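Local coordinates for SnoaL-like domain-containing protein (Novosphingobium aromaticivorans, PDB 2RFR), which is of unknown function but adopts the NTF2-like, cystatin-like fold of the SnoaL-like family, whose cone-shaped pocket often holds small ligands, at residues Ala26-Leu31 against His83-Ala88. Sequence-based numbering, arbitrary orientation.
Sequences ARYGPL and HFLGPA
The backbones of G29 and H83 approach to 4.7 Å between CA atoms, where helix 5-33, the long helix of this NTF2-like (cystatin-like) fold, lies close to strand 81-93, an outermost strand of the curved sheet within this chain. Lacking a side chain, G29 brings its CA to 3.4 Å from H83 O in a CA-H...O contact, bent to 139° at the hydrogen. H83 CB packs at 4.0 Å on G29 CA, while its imidazole, set beside the backbone N and anti to the carbonyl carbon (chi1 -72°), hydrogen-bonds through ND1 to D33 OD1 at the end of the same helix. Beside this, Y28, the residue before G29, and L85, two on from H83, both leave their backbones toward the opposite segment and make the one apolar side-chain pair across the contact. Y28 also touches L40 of helix 37-41 and engages R137 in a cation-pi contact. Elsewhere on the helix, A26 packs on A88 and P30 on H102 of the second subunit, another copy of this protein. Between helix and strand, L85 CD1 reaches the Y28 ring obliquely, 4.2 Å from Y28 CD2.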
loop_
_atom_site.group_PDB
_atom_site.type_symbol
_atom_site.label_atom_id
_atom_site.label_comp_id
_atom_site.label_asym_id
_atom_site.label_seq_id
_atom_site.Cartn_x
_atom_site.Cartn_y
_atom_site.Cartn_z
ATOM N N ALA A 26 7.504 4.255 -2.459
ATOM C CA ALA A 26 6.273 4.585 -3.214
ATOM C C ALA A 26 6.599 5.347 -4.495
ATOM O O ALA A 26 5.781 5.317 -5.418
ATOM C CB ALA A 26 5.334 5.357 -2.342
ATOM N N ARG A 27 7.739 6.051 -4.571
ATOM C CA ARG A 27 8.105 6.739 -5.786
ATOM C C ARG A 27 8.703 5.842 -6.849
ATOM O O ARG A 27 8.695 6.230 -8.010
ATOM C CB ARG A 27 9.147 7.839 -5.445
ATOM C CG ARG A 27 8.531 9.031 -4.736
ATOM C CD ARG A 27 9.658 10.035 -4.326
ATOM N NE ARG A 27 9.064 11.105 -3.550
ATOM N N TYR A 28 9.231 4.669 -6.489
ATOM C CA TYR A 28 9.919 3.836 -7.435
ATOM C C TYR A 28 9.022 3.528 -8.634
ATOM O O TYR A 28 9.436 3.703 -9.792
ATOM C CB TYR A 28 10.414 2.535 -6.753
ATOM C CG TYR A 28 11.101 1.675 -7.776
ATOM C CD1 TYR A 28 12.446 1.796 -8.023
ATOM C CD2 TYR A 28 10.377 0.737 -8.557
ATOM C CE1 TYR A 28 13.049 1.074 -9.054
ATOM C CE2 TYR A 28 11.005 0.062 -9.601
ATOM C CZ TYR A 28 12.325 0.243 -9.835
ATOM O OH TYR A 28 13.008 -0.383 -10.849
ATOM N N GLY A 29 7.849 3.003 -8.380
ATOM C CA GLY A 29 7.009 2.499 -9.455
ATOM C C GLY A 29 6.557 3.622 -10.403
ATOM O O GLY A 29 6.697 3.498 -11.611
ATOM N N PRO A 30 6.027 4.742 -9.878
ATOM C CA PRO A 30 5.692 5.888 -10.746
ATOM C C PRO A 30 6.867 6.334 -11.580
ATOM O O PRO A 30 6.687 6.632 -12.770
ATOM C CB PRO A 30 5.180 6.916 -9.754
ATOM C CG PRO A 30 4.558 6.043 -8.657
ATOM C CD PRO A 30 5.518 4.928 -8.505
ATOM N N LEU A 31 8.056 6.415 -10.996
ATOM C CA LEU A 31 9.229 6.850 -11.780
ATOM C C LEU A 31 9.594 5.851 -12.829
ATOM O O LEU A 31 9.902 6.201 -13.969
ATOM C CB LEU A 31 10.385 7.170 -10.854
ATOM C CG LEU A 31 10.249 8.343 -9.941
ATOM C CD1 LEU A 31 11.343 8.388 -8.880
ATOM C CD2 LEU A 31 10.267 9.611 -10.714
ATOM N N HIS A 83 4.484 -1.061 -12.202
ATOM C CA HIS A 83 5.402 -1.586 -11.181
ATOM C C HIS A 83 4.766 -1.255 -9.861
ATOM O O HIS A 83 4.895 -0.135 -9.342
ATOM C CB HIS A 83 6.804 -0.997 -11.340
ATOM C CG HIS A 83 7.504 -1.559 -12.540
ATOM N ND1 HIS A 83 7.202 -1.194 -13.839
ATOM C CD2 HIS A 83 8.438 -2.533 -12.639
ATOM C CE1 HIS A 83 7.922 -1.934 -14.676
ATOM N NE2 HIS A 83 8.691 -2.750 -13.972
ATOM N N PHE A 84 3.982 -2.219 -9.377
ATOM C CA PHE A 84 3.126 -2.043 -8.222
ATOM C C PHE A 84 3.802 -2.621 -7.005
ATOM O O PHE A 84 3.931 -3.837 -6.836
ATOM C CB PHE A 84 1.781 -2.719 -8.512
ATOM C CG PHE A 84 0.638 -2.268 -7.645
ATOM C CD1 PHE A 84 0.745 -2.248 -6.275
ATOM C CD2 PHE A 84 -0.578 -1.946 -8.177
ATOM C CE1 PHE A 84 -0.285 -1.920 -5.511
ATOM C CE2 PHE A 84 -1.631 -1.602 -7.403
ATOM C CZ PHE A 84 -1.505 -1.612 -6.069
ATOM N N LEU A 85 4.288 -1.729 -6.136
ATOM C CA LEU A 85 4.944 -2.123 -4.867
ATOM C C LEU A 85 3.924 -1.960 -3.781
ATOM O O LEU A 85 3.243 -0.944 -3.695
ATOM C CB LEU A 85 6.211 -1.329 -4.582
ATOM C CG LEU A 85 7.438 -1.783 -5.376
ATOM C CD1 LEU A 85 7.328 -1.555 -6.882
ATOM C CD2 LEU A 85 8.676 -1.008 -4.853
ATOM N N GLY A 86 3.806 -2.984 -2.943
ATOM C CA GLY A 86 2.857 -2.938 -1.861
ATOM C C GLY A 86 3.383 -2.167 -0.666
ATOM O O GLY A 86 4.529 -1.724 -0.633
ATOM N N PRO A 87 2.558 -2.026 0.348
ATOM C CA PRO A 87 2.997 -1.427 1.614
ATOM C C PRO A 87 4.170 -2.167 2.176
ATOM O O PRO A 87 4.263 -3.419 2.106
ATOM C CB PRO A 87 1.784 -1.651 2.523
ATOM C CG PRO A 87 0.608 -1.732 1.589
ATOM C CD PRO A 87 1.165 -2.453 0.405
ATOM N N ALA A 88 5.111 -1.422 2.685
ATOM C CA ALA A 88 6.347 -1.977 3.235
ATOM C C ALA A 88 6.303 -2.050 4.737
ATOM O O ALA A 88 5.750 -1.169 5.400
ATOM C CB ALA A 88 7.542 -1.097 2.806
#